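PDB 4UQW: protein CLPV1 from Pseudomonas aeruginosa, which probably acts as an ATPase of the Clp family that disassembles the TssB-TssC sheath of a type VI secretion system. Local coordinates for residues A[6-9]-A[10-14]; A[98-101]-A[102-106]; A[15-18]-A[19-23]; A[38-41]-A[42-45]; A[113-116]-A[117-120]. One frame throughout, in Å; residues are numbered along the deposited sequence.

All five contacts are local, lying along a helix or round its start. Contact 1 sits at the surface on short helix 8-12. Contacts 2 and 3 are partly buried, on helices 92-108 and 17-33. Contacts 4 and 5 are buried, at the starts of helices 40-49 and 116-124. Contacts 1 and 3 share one device, a side chain capping a helix start. In contact 4 a histidine accepts from the N-cap backbone instead. Contact 2 lies inside a helix and needs no cap. Arginines meet aromatic rings in contacts 1, 2 and 5, but only in contact 5 does the chain cover a ring face. Contacts 1 and 3 hold residues of the benzamidine pocket.

Contact 1 of 5, residues A[6-9]-A[10-14]; sequences ISRV and ALFGK
Arg8 O accepts from Phe12 N at 2.8 Å. This is the shortest polar bond of the contact and it forms the central turn of helix 8-12. The same carbonyl oxygen also lies near the plane of the Phe12 ring, at its edge, 3.4 Å from CD1. Ser7 is the N-cap of the helix. Its OG sits between the backbone N and the carbonyl carbon (chi1 69°), and from there it accepts from Ala10 N at 3.1 Å. Ser7 was modelled in two conformers, so the bond is certain for one of them alone. Ser7 O takes Leu11 N in a nearly straight bond of 3.0 Å. The last turn is looser, as the bond from Gly13 N to Val9 O is weak. Ile6 CG2 reaches Leu11 CB at 4.2 Å, a thin apolar touch between the residue before the N-cap and the helix.

Arg8 and Phe12 run side by side and point the same way. Arg8 CG lies 4.0 Å from Phe12 CE1, and the guanidinium and ring planes are 79° apart. The chain of Arg8 is extended, and its tip forms salt bridges with Glu95 and Asp89. Arg8 and Phe12 line the pocket that holds benzamidine, with Tyr20 and Leu90. Arg8 thus turns its methylenes to Phe12, while Glu95 and Asp89 fix the position of the Arg8 guanidinium and probably offset its charge beside the pocket.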
# COMPACT_ATOMS: atom_id res chain seq x y z
N ILE A 6 20.35 0.88 0.02
CA ILE A 6 19.46 1.27 1.11
C ILE A 6 18.93 0.06 1.83
O ILE A 6 18.54 -0.92 1.18
CB ILE A 6 18.29 2.10 0.55
CG1 ILE A 6 18.86 3.46 0.13
CG2 ILE A 6 17.21 2.35 1.59
CD1 ILE A 6 17.91 4.31 -0.77
N SER A 7 18.98 0.05 3.15
CA SER A 7 18.55 -1.13 3.92
C SER A 7 17.05 -1.15 4.15
O SER A 7 16.42 -0.09 4.26
CB SER A 7 19.22 -1.12 5.30
OG SER A 7 18.70 -0.04 6.07
N ARG A 8 16.47 -2.36 4.19
CA ARG A 8 15.05 -2.43 4.49
C ARG A 8 14.74 -1.83 5.87
O ARG A 8 13.69 -1.21 6.09
CB ARG A 8 14.53 -3.87 4.45
CG ARG A 8 14.42 -4.38 3.00
CD ARG A 8 13.95 -5.81 3.09
NE ARG A 8 13.64 -6.30 1.74
CZ ARG A 8 13.43 -7.57 1.44
NH1 ARG A 8 13.44 -8.48 2.41
NH2 ARG A 8 13.12 -7.92 0.19
N VAL A 9 15.63 -2.03 6.85
CA VAL A 9 15.32 -1.51 8.18
C VAL A 9 15.15 0.01 8.16
O VAL A 9 14.28 0.58 8.85
CB VAL A 9 16.40 -1.98 9.24
CG1 VAL A 9 17.81 -1.54 8.85
CG2 VAL A 9 16.03 -1.46 10.62
N ALA A 10 15.98 0.69 7.37
CA ALA A 10 15.83 2.14 7.25
C ALA A 10 14.60 2.54 6.44
O ALA A 10 13.86 3.48 6.83
CB ALA A 10 17.10 2.76 6.57
N LEU A 11 14.38 1.86 5.32
CA LEU A 11 13.28 2.19 4.42
C LEU A 11 11.92 1.95 5.11
O LEU A 11 11.08 2.85 5.23
CB LEU A 11 13.42 1.33 3.14
CG LEU A 11 12.30 1.44 2.13
CD1 LEU A 11 12.20 2.84 1.55
CD2 LEU A 11 12.55 0.33 1.04
N PHE A 12 11.71 0.69 5.56
CA PHE A 12 10.44 0.37 6.21
C PHE A 12 10.30 1.05 7.56
O PHE A 12 9.18 1.27 8.01
CB PHE A 12 10.33 -1.17 6.38
CG PHE A 12 10.03 -1.85 5.07
CD1 PHE A 12 11.03 -2.08 4.12
CD2 PHE A 12 8.69 -2.19 4.72
CE1 PHE A 12 10.75 -2.68 2.85
CE2 PHE A 12 8.38 -2.76 3.45
CZ PHE A 12 9.41 -2.99 2.51
N GLY A 13 11.43 1.42 8.17
CA GLY A 13 11.43 2.16 9.42
C GLY A 13 10.73 3.51 9.28
O GLY A 13 10.29 4.07 10.31
N LYS A 14 10.56 4.02 8.04
CA LYS A 14 9.82 5.27 7.90
C LYS A 14 8.29 5.10 7.97
O LYS A 14 7.57 6.09 8.10
CB LYS A 14 10.14 5.93 6.56
CG LYS A 14 11.61 6.34 6.43
CD LYS A 14 11.97 7.35 7.56
CE LYS A 14 13.37 7.94 7.24
NZ LYS A 14 13.88 8.88 8.33

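Contact 2 of 5, residues A[98-101]-A[102-106]; sequences VERG and WVYGS
Residues 98-106 are helix, with Trp102 N bonded to Val98 O, each of the next three amides to the carbonyl four residues back, and a wider, pi-type turn at 104-106.

Arg100 carries most of the side-chain contact. Its chain bends at both chi2 (-52°) and chi3 (-56°), which folds the guanidinium forward along the helix, beside Val103. Val103 CB lies over one face of the guanidinium, toward its rim, and Arg100 NH1 is 3.7 Å from Val103 CG2. Arg100 NH2 donates to a water at 2.9 Å, and the same water is 2.8 Å from Tyr104 OH. The water lies in the plane of the tyrosine ring. The guanidinium stands almost perpendicular to that ring, at 84°. A long salt bridge of 3.9 Å joins Arg100 NH1 to Glu99 OE2.

Gly101 and Gly105 are spaced as in a GxxxG pattern, and the helix is bare there. Tyr118 of helix 116-124 comes close against it, with its CD2 3.4 Å from Gly105 CA. On another side Trp102 lays one face of its indole over Ser106 CB. Ser106 OG donates to Trp102 O at 2.7 Å. That carbonyl also accepts from Ser106 N, and the two donors come from opposite faces of its plane. Lys14 packs on the indole of Trp102.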
# COMPACT_ATOMS: atom_id res chain seq x y z
N VAL A 98 7.22 1.96 -0.69
CA VAL A 98 7.63 2.66 0.53
C VAL A 98 8.57 3.80 0.15
O VAL A 98 8.41 4.90 0.71
CB VAL A 98 8.32 1.70 1.52
CG1 VAL A 98 8.77 2.48 2.79
CG2 VAL A 98 7.34 0.58 1.96
N GLU A 99 9.52 3.56 -0.77
CA GLU A 99 10.42 4.68 -1.17
C GLU A 99 9.60 5.87 -1.71
O GLU A 99 9.88 7.03 -1.34
CB GLU A 99 11.44 4.19 -2.20
CG GLU A 99 12.40 5.31 -2.57
CD GLU A 99 13.43 4.91 -3.59
OE1 GLU A 99 14.15 3.91 -3.38
OE2 GLU A 99 13.48 5.61 -4.57
N ARG A 100 8.67 5.62 -2.64
CA ARG A 100 7.91 6.73 -3.18
C ARG A 100 7.02 7.37 -2.14
O ARG A 100 6.84 8.60 -2.16
CB ARG A 100 7.04 6.25 -4.36
CG ARG A 100 7.85 5.51 -5.43
CD ARG A 100 9.10 6.29 -5.93
NE ARG A 100 8.81 7.60 -6.44
CZ ARG A 100 9.78 8.54 -6.45
NH1 ARG A 100 11.01 8.20 -6.04
NH2 ARG A 100 9.54 9.75 -6.88
N GLY A 101 6.46 6.59 -1.19
CA GLY A 101 5.69 7.21 -0.11
C GLY A 101 6.56 8.09 0.76
O GLY A 101 6.06 9.12 1.24
N TRP A 102 7.79 7.66 1.01
CA TRP A 102 8.74 8.51 1.75
C TRP A 102 9.05 9.79 0.98
O TRP A 102 9.10 10.89 1.60
CB TRP A 102 10.03 7.74 2.04
CG TRP A 102 11.15 8.61 2.63
CD1 TRP A 102 12.37 8.83 2.05
CD2 TRP A 102 11.13 9.37 3.86
NE1 TRP A 102 13.15 9.67 2.85
CE2 TRP A 102 12.39 10.01 3.95
CE3 TRP A 102 10.18 9.56 4.87
CZ2 TRP A 102 12.76 10.82 5.02
CZ3 TRP A 102 10.54 10.41 5.95
CH2 TRP A 102 11.81 10.99 6.01
N VAL A 103 9.33 9.70 -0.33
CA VAL A 103 9.57 10.93 -1.09
C VAL A 103 8.45 11.93 -1.00
O VAL A 103 8.68 13.12 -0.71
CB VAL A 103 9.83 10.57 -2.57
CG1 VAL A 103 9.74 11.82 -3.49
CG2 VAL A 103 11.21 9.87 -2.69
N TYR A 104 7.19 11.48 -1.19
CA TYR A 104 6.10 12.44 -1.13
C TYR A 104 5.80 12.85 0.29
O TYR A 104 5.59 14.03 0.55
CB TYR A 104 4.85 11.88 -1.87
CG TYR A 104 5.06 12.03 -3.35
CD1 TYR A 104 4.73 13.24 -3.98
CD2 TYR A 104 5.69 11.03 -4.09
CE1 TYR A 104 4.99 13.41 -5.33
CE2 TYR A 104 5.98 11.20 -5.45
CZ TYR A 104 5.63 12.41 -6.05
OH TYR A 104 5.89 12.62 -7.38
N GLY A 105 5.83 11.93 1.24
CA GLY A 105 5.57 12.29 2.63
C GLY A 105 6.55 13.32 3.15
O GLY A 105 6.16 14.32 3.77
N SER A 106 7.84 13.09 2.88
CA SER A 106 8.86 13.98 3.47
C SER A 106 8.96 15.27 2.71
O SER A 106 9.11 16.31 3.32
CB SER A 106 10.23 13.28 3.51
OG SER A 106 10.69 12.94 2.15
O HOH W 1 7.21 10.39 -8.43

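Contact 3 of 5, residues A[15-18]-A[19-23]; sequences LNSL and AYKAI
Leu15 forms the apolar centre and reaches three residues of the following helix. Its CD2 touches Ala19 CB at 4.0 Å. Its CB meets Tyr20 CB at the same distance. Its CD1 meets Ile23 CG1, and there the two side chains cross at about a right angle. Trp43 of helix 40-49 packs on both Leu15 and Ile23, and Phe12 also packs on Ile23. Tyr20 lines the benzamidine pocket with Arg8, Phe12 and Leu90, and Phe12 packs on it.

Asn16 is the N-cap of helix 17-33. With chi1 at 72°, CG leans over the backbone and OD1 turns to the helix start. OD1 accepts from Ala19 N at 2.8 Å, with the donor nearly along the C=O axis and an N-H...O angle of 167°. Ala19 CB is also close to that oxygen, at 3.3 Å. Asn16 ND2 donates to Glu161, so both ends of the amide are used and its rotation is fixed. The backbone O of Asn16 takes Tyr20 N.

Farther out, the Lys21 chain lies alongside Ser17, with its CG 3.2 Å from Ser17 O. A water accepts from Lys21 NZ and sits near Ser17 OG. Ser17 has two conformers, so that bridge is doubtful.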
# COMPACT_ATOMS: atom_id res chain seq x y z
N LEU A 15 7.79 3.87 7.90
CA LEU A 15 6.35 3.63 7.95
C LEU A 15 5.77 4.00 9.31
O LEU A 15 6.43 3.78 10.35
CB LEU A 15 6.03 2.16 7.66
CG LEU A 15 6.35 1.70 6.24
CD1 LEU A 15 6.11 0.23 6.14
CD2 LEU A 15 5.49 2.38 5.16
N ASN A 16 4.56 4.54 9.33
CA ASN A 16 3.85 4.69 10.61
C ASN A 16 3.40 3.34 11.15
O ASN A 16 3.64 2.28 10.50
CB ASN A 16 2.68 5.69 10.50
CG ASN A 16 1.49 5.17 9.70
OD1 ASN A 16 1.43 3.99 9.29
ND2 ASN A 16 0.53 6.06 9.44
N SER A 17 2.78 3.33 12.35
CA SER A 17 2.54 2.06 12.98
C SER A 17 1.45 1.29 12.24
O SER A 17 1.55 0.07 12.11
CB SER A 17 2.17 2.28 14.45
OG SER A 17 0.94 2.95 14.54
N LEU A 18 0.45 1.98 11.74
CA LEU A 18 -0.63 1.26 11.04
C LEU A 18 -0.06 0.56 9.79
O LEU A 18 -0.31 -0.66 9.51
CB LEU A 18 -1.77 2.26 10.70
CG LEU A 18 -2.99 1.61 10.00
CD1 LEU A 18 -4.28 2.41 10.30
CD2 LEU A 18 -2.82 1.50 8.49
N ALA A 19 0.72 1.28 8.98
CA ALA A 19 1.26 0.73 7.74
C ALA A 19 2.24 -0.39 8.04
O ALA A 19 2.24 -1.41 7.34
CB ALA A 19 1.96 1.80 6.88
N TYR A 20 3.12 -0.25 9.06
CA TYR A 20 4.12 -1.26 9.32
C TYR A 20 3.45 -2.50 9.92
O TYR A 20 3.78 -3.65 9.55
CB TYR A 20 5.19 -0.77 10.30
CG TYR A 20 6.61 -1.32 10.14
CD1 TYR A 20 6.87 -2.54 9.52
CD2 TYR A 20 7.70 -0.54 10.49
CE1 TYR A 20 8.18 -3.01 9.35
CE2 TYR A 20 9.01 -1.00 10.36
CZ TYR A 20 9.25 -2.23 9.78
OH TYR A 20 10.52 -2.73 9.58
N LYS A 21 2.50 -2.31 10.81
CA LYS A 21 1.80 -3.50 11.37
C LYS A 21 1.07 -4.23 10.26
O LYS A 21 0.96 -5.46 10.29
CB LYS A 21 0.84 -3.07 12.50
CG LYS A 21 1.63 -2.70 13.79
CD LYS A 21 0.66 -2.18 14.88
CE LYS A 21 1.41 -1.67 16.11
NZ LYS A 21 0.52 -0.75 16.89
N ALA A 22 0.60 -3.49 9.25
CA ALA A 22 -0.09 -4.19 8.16
C ALA A 22 0.88 -4.94 7.25
O ALA A 22 0.49 -5.94 6.65
CB ALA A 22 -0.97 -3.20 7.34
N ILE A 23 2.13 -4.47 7.07
CA ILE A 23 3.19 -5.24 6.40
C ILE A 23 3.40 -6.56 7.14
O ILE A 23 3.54 -7.64 6.53
CB ILE A 23 4.63 -4.48 6.39
CG1 ILE A 23 4.62 -3.44 5.30
CG2 ILE A 23 5.83 -5.49 6.23
CD1 ILE A 23 4.61 -4.05 3.89
O HOH W 2 -1.34 0.64 14.60

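Contact 4 of 5, residues A[38-41]-A[42-45]; sequences VELV and HWFH
Helix 40-49 starts directly after the short strand 37-38, and Glu39 is its N-cap. The start is held by a bond in which the side chain three residues on accepts from the N-cap backbone N, one half of the capping-box pattern. His42 ND1 accepts from Glu39 N at 2.9 Å, with an N-H...N angle of 170°. The donor lies only 7° out of the imidazole plane. His42 CG is anti to the carbonyl carbon (chi1 -65°), which swings the ring back toward the strand. Val38 CA is 3.7 Å from ND1, and Val41 CG1 lies loosely over one face of the ring.

Routine helix bonds follow. Glu39 O takes Trp43 N, Leu40 O takes Phe44 N at 2.8 Å, and Val41 O takes His45 N. Leu40 O is also close to the side chain of Phe44, 3.5 Å from its CB. Leu40 CD2 meets the edge of the Trp43 indole at CE3, 4.3 Å away. The indole leads away from this turn into the core, where its NE1 donates to Ala19 O. Val94 and Val98 of helix 92-108 pack against it. His42 is packed by Phe29, Cys30 and Leu77.

The other ring nitrogen, His42 NE2, bonds to Asn35 OD1. Both nitrogens of this buried ring are thus satisfied. With ND1 accepting and NE2 facing a carbonyl-type oxygen, the ring is probably neutral and protonated on NE2.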
# COMPACT_ATOMS: atom_id res chain seq x y z
N VAL A 38 5.32 -11.30 -0.53
CA VAL A 38 4.39 -10.36 0.06
C VAL A 38 4.22 -9.18 -0.92
O VAL A 38 5.17 -8.49 -1.25
CB VAL A 38 4.90 -9.84 1.40
CG1 VAL A 38 3.81 -9.02 2.06
CG2 VAL A 38 5.26 -11.05 2.29
N GLU A 39 3.00 -9.05 -1.46
CA GLU A 39 2.73 -8.11 -2.54
C GLU A 39 1.89 -6.96 -2.10
O GLU A 39 1.34 -6.94 -0.99
CB GLU A 39 1.97 -8.82 -3.66
CG GLU A 39 2.83 -9.87 -4.38
CD GLU A 39 2.15 -10.39 -5.62
OE1 GLU A 39 1.16 -9.76 -6.09
OE2 GLU A 39 2.61 -11.44 -6.11
N LEU A 40 1.80 -5.98 -3.00
CA LEU A 40 0.89 -4.89 -2.73
C LEU A 40 -0.54 -5.39 -2.42
O LEU A 40 -1.22 -4.83 -1.54
CB LEU A 40 0.83 -3.93 -3.91
CG LEU A 40 2.07 -3.10 -4.21
CD1 LEU A 40 1.85 -2.31 -5.54
CD2 LEU A 40 2.37 -2.15 -3.09
N VAL A 41 -1.00 -6.45 -3.12
CA VAL A 41 -2.37 -6.89 -2.85
C VAL A 41 -2.52 -7.42 -1.39
O VAL A 41 -3.53 -7.14 -0.73
CB VAL A 41 -2.82 -7.93 -3.89
CG1 VAL A 41 -2.02 -9.24 -3.76
CG2 VAL A 41 -4.32 -8.24 -3.70
N HIS A 42 -1.49 -8.11 -0.86
CA HIS A 42 -1.56 -8.55 0.54
C HIS A 42 -1.64 -7.36 1.47
O HIS A 42 -2.37 -7.37 2.46
CB HIS A 42 -0.33 -9.39 0.94
CG HIS A 42 -0.19 -10.69 0.22
ND1 HIS A 42 0.79 -10.86 -0.73
CD2 HIS A 42 -0.84 -11.88 0.33
CE1 HIS A 42 0.75 -12.11 -1.18
NE2 HIS A 42 -0.23 -12.74 -0.56
N TRP A 43 -0.80 -6.35 1.21
CA TRP A 43 -0.65 -5.20 2.12
C TRP A 43 -1.97 -4.42 2.12
O TRP A 43 -2.51 -4.06 3.18
CB TRP A 43 0.47 -4.32 1.61
CG TRP A 43 0.96 -3.32 2.63
CD1 TRP A 43 0.60 -3.24 3.94
CD2 TRP A 43 1.95 -2.34 2.37
NE1 TRP A 43 1.34 -2.21 4.55
CE2 TRP A 43 2.20 -1.69 3.60
CE3 TRP A 43 2.72 -2.02 1.23
CZ2 TRP A 43 3.15 -0.64 3.70
CZ3 TRP A 43 3.66 -1.00 1.32
CH2 TRP A 43 3.87 -0.33 2.57
N PHE A 44 -2.48 -4.13 0.91
CA PHE A 44 -3.71 -3.32 0.82
C PHE A 44 -4.91 -4.11 1.38
O PHE A 44 -5.77 -3.53 2.08
CB PHE A 44 -3.96 -2.90 -0.64
CG PHE A 44 -3.24 -1.66 -1.01
CD1 PHE A 44 -1.96 -1.46 -0.57
CD2 PHE A 44 -3.85 -0.65 -1.78
CE1 PHE A 44 -1.25 -0.31 -0.90
CE2 PHE A 44 -3.13 0.52 -2.09
CZ PHE A 44 -1.86 0.67 -1.66
N HIS A 45 -4.97 -5.43 1.10
CA HIS A 45 -6.04 -6.22 1.69
C HIS A 45 -5.98 -6.13 3.26
O HIS A 45 -7.01 -5.93 3.93
CB HIS A 45 -5.94 -7.66 1.18
CG HIS A 45 -6.83 -8.59 1.92
ND1 HIS A 45 -8.16 -8.77 1.60
CD2 HIS A 45 -6.59 -9.35 3.01
CE1 HIS A 45 -8.69 -9.66 2.44
NE2 HIS A 45 -7.76 -10.01 3.31

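Contact 5 of 5, residues A[113-116]-A[117-120]; sequences QVRT and GYLV
Arg115 crosses one face of the Tyr118 ring. From CB, chi1 of 55° tucks CG in over the ring. CG lies above its centre, 3.5 Å from the centroid and 5° off the normal, a CH-pi contact. CD carries on over the far end, 3.6 Å from Tyr118 CZ. The chain then bends at chi3. NE forms a salt bridge with Asp54 and NH2 bonds to Asn162. NH1 donates to a water in the guanidinium plane at 2.9 Å, and that water is also 2.9 Å from Tyr118 OH.

Arg115 is the N-cap of helix 116-124. Its carbonyl O accepts from Leu119 N at 3.2 Å and, weakly, from Tyr118 N. Asp54 also accepts from Gly117 N, so one carboxylate grips both the arginine and the first turn. Thr116 OG1 bonds to Glu161.

Val114 CG1 packs on Leu119 CD2 at 3.7 Å, and the two side chains cross at about a right angle. The backbone of Val114 is bonded to Lys14 and Asn16, which ties this loop to the one before helix 17-33. Phe109 stacks on Tyr118.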
# COMPACT_ATOMS: atom_id res chain seq x y z
N GLN A 113 6.83 10.44 9.06
CA GLN A 113 6.36 9.05 8.92
C GLN A 113 5.52 8.90 7.69
O GLN A 113 4.81 9.81 7.27
CB GLN A 113 5.53 8.63 10.10
CG GLN A 113 6.24 8.77 11.44
CD GLN A 113 5.30 8.30 12.50
OE1 GLN A 113 5.22 7.14 12.73
NE2 GLN A 113 4.54 9.21 13.10
N VAL A 114 5.60 7.72 7.09
CA VAL A 114 4.82 7.43 5.89
C VAL A 114 3.50 6.77 6.28
O VAL A 114 3.49 5.67 6.84
CB VAL A 114 5.64 6.54 4.94
CG1 VAL A 114 4.84 6.09 3.67
CG2 VAL A 114 6.99 7.23 4.58
N ARG A 115 2.41 7.47 6.01
CA ARG A 115 1.06 6.95 6.22
C ARG A 115 0.56 6.33 4.93
O ARG A 115 1.10 6.54 3.83
CB ARG A 115 0.11 8.08 6.69
CG ARG A 115 0.06 9.32 5.76
CD ARG A 115 -0.60 10.52 6.47
NE ARG A 115 -1.99 10.23 6.81
CZ ARG A 115 -2.70 11.04 7.59
NH1 ARG A 115 -2.12 12.14 8.11
NH2 ARG A 115 -3.96 10.76 7.83
N THR A 116 -0.53 5.58 5.03
CA THR A 116 -0.94 4.86 3.82
C THR A 116 -1.42 5.80 2.71
O THR A 116 -1.26 5.45 1.52
CB THR A 116 -2.01 3.76 4.10
OG1 THR A 116 -3.23 4.33 4.55
CG2 THR A 116 -1.48 2.76 5.14
N GLY A 117 -1.85 7.02 3.02
CA GLY A 117 -2.27 7.90 1.96
C GLY A 117 -1.06 8.38 1.18
O GLY A 117 -1.17 8.65 -0.02
N TYR A 118 0.11 8.47 1.84
CA TYR A 118 1.32 8.82 1.07
C TYR A 118 1.77 7.65 0.21
O TYR A 118 2.35 7.87 -0.86
CB TYR A 118 2.48 9.23 2.00
CG TYR A 118 2.18 10.39 2.90
CD1 TYR A 118 1.15 11.26 2.66
CD2 TYR A 118 2.97 10.59 4.03
CE1 TYR A 118 0.90 12.36 3.51
CE2 TYR A 118 2.75 11.68 4.89
CZ TYR A 118 1.70 12.52 4.64
OH TYR A 118 1.41 13.56 5.52
N LEU A 119 1.55 6.41 0.66
CA LEU A 119 1.82 5.27 -0.20
C LEU A 119 0.95 5.32 -1.46
O LEU A 119 1.44 5.08 -2.56
CB LEU A 119 1.54 3.92 0.48
CG LEU A 119 2.33 3.65 1.74
CD1 LEU A 119 1.73 2.41 2.45
CD2 LEU A 119 3.81 3.34 1.41
N VAL A 120 -0.32 5.69 -1.31
CA VAL A 120 -1.17 5.79 -2.49
C VAL A 120 -0.65 6.87 -3.45
O VAL A 120 -0.57 6.62 -4.65
CB VAL A 120 -2.62 6.11 -2.05
CG1 VAL A 120 -3.52 6.36 -3.27
CG2 VAL A 120 -3.17 4.90 -1.29
O HOH W 3 0.66 13.05 8.24